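Local coordinates for glucosamine-6-phosphate deaminase (Thermotoga maritima, PDB 1J5X), which belongs to the SIS domain family and folds into two alpha/beta halves, each built on a parallel sheet, at residues A[17-22]-A[154-159]; A[162-167]-A[310-315]. All blocks are in the same frame, centred on the assembly; numbering follows the deposited sequence.

Contact 1: residues A[17-22]-A[154-159]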
ATOM      1  N   LEU A  17      -1.970  -6.789  15.472  1.00 24.91           N
ATOM      2  CA  LEU A  17      -2.056  -8.159  14.965  1.00 23.81           C
ATOM      3  C   LEU A  17      -3.508  -8.487  14.579  1.00 23.24           C
ATOM      4  O   LEU A  17      -3.774  -9.135  13.537  1.00 25.47           O
ATOM      5  CB  LEU A  17      -1.563  -9.151  16.031  1.00 26.50           C
ATOM      6  CG  LEU A  17      -1.630 -10.609  15.511  1.00 29.59           C
ATOM      7  CD1 LEU A  17      -0.790 -10.737  14.251  1.00 26.05           C
ATOM      8  CD2 LEU A  17      -1.071 -11.579  16.570  1.00 28.75           C
ATOM      9  N   LYS A  18      -4.483  -8.052  15.392  1.00 23.52           N
ATOM     10  CA  LYS A  18      -5.882  -8.326  15.058  1.00 24.39           C
ATOM     11  C   LYS A  18      -6.285  -7.723  13.704  1.00 24.51           C
ATOM     12  O   LYS A  18      -6.934  -8.368  12.861  1.00 21.88           O
ATOM     13  CB  LYS A  18      -6.829  -7.785  16.128  1.00 29.30           C
ATOM     14  CG  LYS A  18      -8.325  -7.984  15.819  1.00 28.41           C
ATOM     15  CD  LYS A  18      -8.992  -6.801  15.163  1.00 35.54           C
ATOM     16  CE  LYS A  18     -10.495  -7.044  14.983  1.00 35.32           C
ATOM     17  NZ  LYS A  18     -11.172  -6.005  14.177  1.00 30.36           N
ATOM     18  N   GLU A  19      -5.922  -6.464  13.517  1.00 21.42           N
ATOM     19  CA  GLU A  19      -6.259  -5.807  12.271  1.00 22.12           C
ATOM     20  C   GLU A  19      -5.444  -6.400  11.080  1.00 21.86           C
ATOM     21  O   GLU A  19      -5.941  -6.472   9.985  1.00 26.03           O
ATOM     22  CB  GLU A  19      -6.048  -4.304  12.485  1.00 23.06           C
ATOM     23  CG  GLU A  19      -7.127  -3.853  13.525  1.00 24.52           C
ATOM     24  CD  GLU A  19      -7.094  -2.386  13.962  1.00 21.79           C
ATOM     25  OE1 GLU A  19      -6.078  -1.724  13.767  1.00 22.01           O
ATOM     26  OE2 GLU A  19      -8.098  -1.937  14.514  1.00 25.12           O
ATOM     27  N   ILE A  20      -4.223  -6.830  11.269  1.00 23.32           N
ATOM     28  CA  ILE A  20      -3.505  -7.495  10.139  1.00 24.36           C
ATOM     29  C   ILE A  20      -4.311  -8.780   9.793  1.00 27.36           C
ATOM     30  O   ILE A  20      -4.651  -9.084   8.619  1.00 24.38           O
ATOM     31  CB  ILE A  20      -2.079  -7.893  10.557  1.00 23.66           C
ATOM     32  CG1 ILE A  20      -1.280  -6.628  10.863  1.00 22.42           C
ATOM     33  CG2 ILE A  20      -1.404  -8.737   9.471  1.00 25.46           C
ATOM     34  CD1 ILE A  20       0.170  -6.957  11.239  1.00 21.83           C
ATOM     35  N   THR A  21      -4.630  -9.534  10.840  1.00 24.25           N
ATOM     36  CA  THR A  21      -5.367 -10.792  10.680  1.00 25.98           C
ATOM     37  C   THR A  21      -6.742 -10.616  10.056  1.00 23.82           C
ATOM     38  O   THR A  21      -7.261 -11.536   9.418  1.00 24.31           O
ATOM     39  CB  THR A  21      -5.472 -11.526  12.052  1.00 25.60           C
ATOM     40  OG1 THR A  21      -4.149 -11.721  12.518  1.00 25.99           O
ATOM     41  CG2 THR A  21      -6.118 -12.929  11.873  1.00 29.08           C
ATOM     42  N   ASP A  22      -7.305  -9.418  10.177  1.00 23.04           N
ATOM     43  CA  ASP A  22      -8.601  -9.158   9.595  1.00 22.18           C
ATOM     44  C   ASP A  22      -8.546  -9.261   8.041  1.00 22.82           C
ATOM     45  O   ASP A  22      -9.587  -9.350   7.415  1.00 23.50           O
ATOM     46  CB  ASP A  22      -9.124  -7.770   9.941  1.00 24.71           C
ATOM     47  CG  ASP A  22      -9.708  -7.683  11.369  1.00 32.17           C
ATOM     48  OD1 ASP A  22     -10.007  -8.772  11.940  1.00 28.56           O
ATOM     49  OD2 ASP A  22      -9.889  -6.527  11.869  1.00 31.18           O
ATOM     50  N   ARG A 154     -13.191  -0.648  10.319  1.00 26.26           N
ATOM     51  CA  ARG A 154     -12.747  -0.216  11.661  1.00 24.81           C
ATOM     52  C   ARG A 154     -11.303  -0.517  11.826  1.00 26.28           C
ATOM     53  O   ARG A 154     -10.923  -1.664  11.848  1.00 27.56           O
ATOM     54  CB  ARG A 154     -13.514  -0.949  12.771  1.00 33.14           C
ATOM     55  CG  ARG A 154     -14.765  -0.227  13.189  1.00 39.10           C
ATOM     56  CD  ARG A 154     -15.284  -0.611  14.623  1.00 44.59           C
ATOM     57  NE  ARG A 154     -16.459   0.202  14.973  1.00 50.34           N
ATOM     58  CZ  ARG A 154     -17.719  -0.010  14.558  1.00 53.61           C
ATOM     59  NH1 ARG A 154     -18.023  -1.043  13.764  1.00 52.69           N
ATOM     60  NH2 ARG A 154     -18.685   0.845  14.926  1.00 52.78           N
ATOM     61  N   GLU A 155     -10.469   0.503  11.894  1.00 24.43           N
ATOM     62  CA  GLU A 155      -9.080   0.260  12.097  1.00 24.83           C
ATOM     63  C   GLU A 155      -8.636   1.307  13.136  1.00 25.33           C
ATOM     64  O   GLU A 155      -8.736   2.527  12.907  1.00 26.75           O
ATOM     65  CB  GLU A 155      -8.299   0.412  10.807  1.00 21.76           C
ATOM     66  CG  GLU A 155      -6.881  -0.031  10.932  1.00 22.22           C
ATOM     67  CD  GLU A 155      -6.086   0.241   9.641  1.00 24.04           C
ATOM     68  OE1 GLU A 155      -5.843   1.424   9.304  1.00 23.44           O
ATOM     69  OE2 GLU A 155      -5.705  -0.748   8.983  1.00 22.39           O
ATOM     70  N   GLU A 156      -8.175   0.765  14.262  1.00 27.52           N
ATOM     71  CA  GLU A 156      -7.735   1.481  15.474  1.00 28.93           C
ATOM     72  C   GLU A 156      -6.274   1.700  15.709  1.00 28.75           C
ATOM     73  O   GLU A 156      -5.881   2.671  16.380  1.00 30.89           O
ATOM     74  CB  GLU A 156      -8.194   0.684  16.696  1.00 31.39           C
ATOM     75  CG  GLU A 156      -9.631   0.459  16.766  1.00 30.77           C
ATOM     76  CD  GLU A 156     -10.301   1.730  16.817  1.00 35.69           C
ATOM     77  OE1 GLU A 156      -9.704   2.680  17.405  1.00 35.42           O
ATOM     78  OE2 GLU A 156     -11.416   1.805  16.286  1.00 39.55           O
ATOM     79  N   ALA A 157      -5.460   0.775  15.252  1.00 25.86           N
ATOM     80  CA  ALA A 157      -4.064   0.872  15.530  1.00 26.47           C
ATOM     81  C   ALA A 157      -3.428   2.077  14.880  1.00 30.01           C
ATOM     82  O   ALA A 157      -3.990   2.629  13.904  1.00 27.56           O
ATOM     83  CB  ALA A 157      -3.387  -0.389  15.100  1.00 28.43           C
ATOM     84  N   ILE A 158      -2.273   2.479  15.435  1.00 26.71           N
ATOM     85  CA  ILE A 158      -1.489   3.586  14.900  1.00 30.54           C
ATOM     86  C   ILE A 158      -1.085   3.227  13.462  1.00 30.42           C
ATOM     87  O   ILE A 158      -1.251   4.030  12.552  1.00 28.95           O
ATOM     88  CB  ILE A 158      -0.135   3.812  15.695  1.00 33.15           C
ATOM     89  CG1 ILE A 158      -0.436   4.245  17.116  1.00 36.15           C
ATOM     90  CG2 ILE A 158       0.748   4.885  15.018  1.00 32.04           C
ATOM     91  CD1 ILE A 158      -1.692   5.117  17.201  1.00 34.99           C
ATOM     92  N   VAL A 159      -0.522   2.040  13.276  1.00 28.16           N
ATOM     93  CA  VAL A 159      -0.093   1.633  11.940  1.00 27.08           C
ATOM     94  C   VAL A 159      -1.235   1.146  11.074  1.00 25.74           C
ATOM     95  O   VAL A 159      -2.090   0.349  11.501  1.00 23.28           O
ATOM     96  CB  VAL A 159       0.989   0.545  12.052  1.00 27.86           C
ATOM     97  CG1 VAL A 159       1.466   0.094  10.671  1.00 25.78           C
ATOM     98  CG2 VAL A 159       2.148   1.108  12.859  1.00 27.44           C
TER
HETATM   99  O   HOH W   1     -10.332  -3.010  14.317  1.00 28.76           O
HETATM  100  O   HOH W   2      -3.688  -1.766  11.955  1.00 26.50           O
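The carboxylate of E19 is the flat group here, and the loop 154-159 meets its outer edge. The backbone N of E156 binds OE2 of E19 at 2.7 Å, nearly straight at 174°. The N of A157 binds OE1 of E19 at 3.0 Å. Each N-H meets its own oxygen on the syn side, and the two lie slightly off the plane on opposite sides of it. CG of E155 lies over one face, 3.4 Å from OE1 of E19. CB of A157 sits beyond the OE1 end, 3.3 Å from that atom, and CB of E156 packs beside OE2.

The E19 side chain points from helix 15-25 toward the loop. Beyond CG it is extended (chi2 177°), which carries the carboxylate out to the two successive N-H groups. Two waters finish the site. One links OE2 of E19 to R154 O and K18 NZ; its bond to OE2 is short. The other joins OE1 of E19 to V159 O. K18 NZ also forms a salt bridge with D22 OD2, at 2.7 Å, and D22 in turn pairs with K162. The E155 carboxylate turns elsewhere, to S163 and R109.

This is a side-chain to main-chain tie between the N-terminal helix and the loop that runs from strand 147-150 to helix 162-179. E19 accepts from two peptide N-H groups and two waters, which is consistent with an ionised carboxylate. The paired N-H bonds fix its rotation and pin the loop backbone to the helix.

Contact 2: residues A[162-167]-A[310-315]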
ATOM      1  N   LYS A 162      -4.953  -3.224   7.422  1.00 20.59           N
ATOM      2  CA  LYS A 162      -6.088  -3.625   6.580  1.00 22.65           C
ATOM      3  C   LYS A 162      -6.731  -2.484   5.806  1.00 23.62           C
ATOM      4  O   LYS A 162      -7.269  -2.704   4.732  1.00 23.87           O
ATOM      5  CB  LYS A 162      -7.173  -4.288   7.444  1.00 24.37           C
ATOM      6  CG  LYS A 162      -7.891  -3.354   8.399  1.00 25.84           C
ATOM      7  CD  LYS A 162      -8.841  -4.197   9.294  1.00 28.32           C
ATOM      8  CE  LYS A 162      -9.997  -3.410   9.888  1.00 30.07           C
ATOM      9  NZ  LYS A 162     -10.913  -4.231  10.776  1.00 29.71           N
ATOM     10  N   SER A 163      -6.661  -1.256   6.321  1.00 22.27           N
ATOM     11  CA  SER A 163      -7.292  -0.151   5.612  1.00 19.42           C
ATOM     12  C   SER A 163      -6.584   0.105   4.267  1.00 20.98           C
ATOM     13  O   SER A 163      -7.241   0.501   3.299  1.00 19.86           O
ATOM     14  CB  SER A 163      -7.271   1.164   6.445  1.00 20.36           C
ATOM     15  OG  SER A 163      -5.970   1.586   6.724  1.00 20.90           O
ATOM     16  N   PHE A 164      -5.288  -0.129   4.220  1.00 18.84           N
ATOM     17  CA  PHE A 164      -4.569   0.109   2.954  1.00 21.12           C
ATOM     18  C   PHE A 164      -5.130  -0.911   1.906  1.00 21.89           C
ATOM     19  O   PHE A 164      -5.586  -0.552   0.802  1.00 18.51           O
ATOM     20  CB  PHE A 164      -3.076  -0.135   3.185  1.00 20.00           C
ATOM     21  CG  PHE A 164      -2.232  -0.043   1.930  1.00 20.13           C
ATOM     22  CD1 PHE A 164      -2.121  -1.140   1.059  1.00 21.31           C
ATOM     23  CD2 PHE A 164      -1.557   1.138   1.627  1.00 20.24           C
ATOM     24  CE1 PHE A 164      -1.360  -1.068  -0.069  1.00 21.42           C
ATOM     25  CE2 PHE A 164      -0.774   1.233   0.458  1.00 19.35           C
ATOM     26  CZ  PHE A 164      -0.674   0.136  -0.376  1.00 20.76           C
ATOM     27  N   SER A 165      -5.129  -2.172   2.305  1.00 19.41           N
ATOM     28  CA  SER A 165      -5.581  -3.238   1.399  1.00 18.88           C
ATOM     29  C   SER A 165      -7.018  -3.076   1.018  1.00 19.04           C
ATOM     30  O   SER A 165      -7.399  -3.223  -0.156  1.00 18.54           O
ATOM     31  CB  SER A 165      -5.405  -4.602   2.068  1.00 19.57           C
ATOM     32  OG  SER A 165      -4.030  -4.830   2.379  1.00 24.20           O
HETATM   33  N   MSE A 166      -7.888  -2.828   2.001  1.00 17.29           N
HETATM   34  CA  MSE A 166      -9.274  -2.674   1.651  1.00 16.03           C
HETATM   35  C   MSE A 166      -9.627  -1.451   0.822  1.00 18.56           C
HETATM   36  O   MSE A 166     -10.491  -1.512  -0.058  1.00 17.00           O
HETATM   37  CB  MSE A 166     -10.166  -2.783   2.961  1.00 16.94           C
HETATM   38  CG  MSE A 166      -9.924  -4.109   3.599  1.00 18.95           C
HETATM   39 SE   MSE A 166     -10.905  -4.053   5.404  1.00 31.17          SE
HETATM   40  CE  MSE A 166     -10.775  -5.941   5.781  1.00 27.82           C
ATOM     41  N   ILE A 167      -8.967  -0.314   1.050  1.00 17.39           N
ATOM     42  CA  ILE A 167      -9.304   0.850   0.248  1.00 15.55           C
ATOM     43  C   ILE A 167      -8.697   0.575  -1.170  1.00 16.23           C
ATOM     44  O   ILE A 167      -9.338   0.865  -2.181  1.00 17.92           O
ATOM     45  CB  ILE A 167      -8.692   2.151   0.846  1.00 16.70           C
ATOM     46  CG1 ILE A 167      -9.488   2.517   2.157  1.00 17.70           C
ATOM     47  CG2 ILE A 167      -8.829   3.338  -0.167  1.00 17.07           C
ATOM     48  CD1 ILE A 167      -8.768   3.546   2.994  1.00 19.56           C
ATOM     49  N   LEU A 310      -3.389  -7.389  -1.901  1.00 16.12           N
ATOM     50  CA  LEU A 310      -2.980  -8.365  -0.910  1.00 15.65           C
ATOM     51  C   LEU A 310      -1.466  -8.299  -0.653  1.00 18.55           C
ATOM     52  O   LEU A 310      -0.973  -8.865   0.320  1.00 18.90           O
ATOM     53  CB  LEU A 310      -3.230  -9.769  -1.421  1.00 18.19           C
ATOM     54  CG  LEU A 310      -4.658 -10.266  -1.660  1.00 22.81           C
ATOM     55  CD1 LEU A 310      -4.601 -11.674  -2.323  1.00 22.07           C
ATOM     56  CD2 LEU A 310      -5.369 -10.374  -0.285  1.00 23.12           C
ATOM     57  N   ARG A 311      -0.703  -7.670  -1.553  1.00 16.44           N
ATOM     58  CA  ARG A 311       0.735  -7.811  -1.436  1.00 15.44           C
ATOM     59  C   ARG A 311       1.525  -7.103  -0.353  1.00 13.58           C
ATOM     60  O   ARG A 311       2.741  -7.287  -0.296  1.00 17.66           O
ATOM     61  CB  ARG A 311       1.426  -7.619  -2.797  1.00 15.36           C
ATOM     62  CG  ARG A 311       1.209  -8.879  -3.767  1.00 18.06           C
ATOM     63  CD  ARG A 311       1.572  -8.485  -5.202  1.00 17.88           C
ATOM     64  NE  ARG A 311       1.628  -9.640  -6.132  1.00 17.01           N
ATOM     65  CZ  ARG A 311       2.749 -10.290  -6.429  1.00 18.97           C
ATOM     66  NH1 ARG A 311       3.919  -9.917  -5.876  1.00 16.14           N
ATOM     67  NH2 ARG A 311       2.708 -11.318  -7.323  1.00 14.18           N
ATOM     68  N   THR A 312       0.865  -6.282   0.440  1.00 17.47           N
ATOM     69  CA  THR A 312       1.598  -5.697   1.598  1.00 18.57           C
ATOM     70  C   THR A 312       1.430  -6.622   2.830  1.00 17.55           C
ATOM     71  O   THR A 312       2.084  -6.444   3.851  1.00 19.55           O
ATOM     72  CB  THR A 312       1.150  -4.251   1.984  1.00 16.78           C
ATOM     73  OG1 THR A 312      -0.199  -4.216   2.426  1.00 16.12           O
ATOM     74  CG2 THR A 312       1.327  -3.312   0.770  1.00 16.29           C
ATOM     75  N   VAL A 313       0.589  -7.625   2.730  1.00 19.88           N
ATOM     76  CA  VAL A 313       0.385  -8.531   3.875  1.00 19.64           C
ATOM     77  C   VAL A 313       1.699  -9.198   4.340  1.00 21.55           C
ATOM     78  O   VAL A 313       1.996  -9.231   5.544  1.00 21.46           O
ATOM     79  CB  VAL A 313      -0.678  -9.604   3.522  1.00 19.31           C
ATOM     80  CG1 VAL A 313      -0.734 -10.701   4.606  1.00 21.43           C
ATOM     81  CG2 VAL A 313      -2.029  -8.961   3.416  1.00 17.80           C
ATOM     82  N   PRO A 314       2.487  -9.749   3.429  1.00 19.01           N
ATOM     83  CA  PRO A 314       3.733 -10.362   3.884  1.00 20.09           C
ATOM     84  C   PRO A 314       4.600  -9.365   4.703  1.00 22.48           C
ATOM     85  O   PRO A 314       5.150  -9.706   5.731  1.00 21.49           O
ATOM     86  CB  PRO A 314       4.412 -10.749   2.592  1.00 17.57           C
ATOM     87  CG  PRO A 314       3.228 -11.129   1.692  1.00 18.60           C
ATOM     88  CD  PRO A 314       2.268  -9.989   1.968  1.00 19.55           C
ATOM     89  N   ALA A 315       4.731  -8.124   4.208  1.00 19.42           N
ATOM     90  CA  ALA A 315       5.548  -7.140   4.941  1.00 19.14           C
ATOM     91  C   ALA A 315       4.922  -6.722   6.277  1.00 20.75           C
ATOM     92  O   ALA A 315       5.656  -6.453   7.233  1.00 20.45           O
ATOM     93  CB  ALA A 315       5.812  -5.868   4.019  1.00 20.23           C
TER
HETATM   94  O   HOH W   3      -1.857  -5.289   0.484  1.00 27.07           O
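F164 and T312 meet because of their first torsions. In F164 the ring swings away from the backbone N (chi1 175°) and reaches across to T312. In T312 a chi1 of 64° sets OG1 between the backbone N and the carbonyl carbon, and turns CG2 to the phenyl ring.

The contact joins the two alpha/beta halves of this SIS-domain protein. Helix 162-179 follows the five-stranded parallel sheet. Segment 310-315 follows the four-stranded one and leads into helix 313-326. L310 to V313 form a type I turn, closed by V313 N bonding to L310 O at 3.1 Å.

The nonpolar part of the contact is small. CG2 of T312 lies 3.6 Å from CE1 of F164, approaching the ring obliquely. V226 and E229 of helix 222-238 pack nearby, against T312 and F164 respectively. L310 and R311 turn their side chains the other way. L310 packs on helix 184-205, while R311 NH1 bonds to Q267 and V293 at the ends of two strands of the second sheet.

The polar part goes through water. The hydroxyls S165 OG and T312 OG1 are 3.9 Å apart and do not bond directly. Each has a partner of its own: S165 OG bonds to Q23 OE1, and T312 OG1 bonds to Q316 NE2, one helical turn on. A water beside the two hydroxyls links them; its bonds to them lie nearly at right angles. It donates a hydrogen bond to S165 OG at 2.9 Å and lies 2.8 Å from T312 OG1. It also accepts from the backbone N of T312, at 2.9 Å.

In the fold
The centres of the two contacts lie about 11 Å apart, with contact 2 nearer the geometric centre of the chain. Along the chain they are in series: contact 1 closes at 159 and contact 2 opens at 162. Loop 154-159 of contact 1 thus runs almost directly into helix 162-179 of contact 2. Polar bonds between helix 15-25, loop 154-159 and the start of helix 162-179 join the two contacts. The start of helix 162-179 is thus held by the N-terminal helix as well as by segment 310-315. Together they place helix 15-25 and the start of helix 313-326 against the start of helix 162-179 and the loop before it.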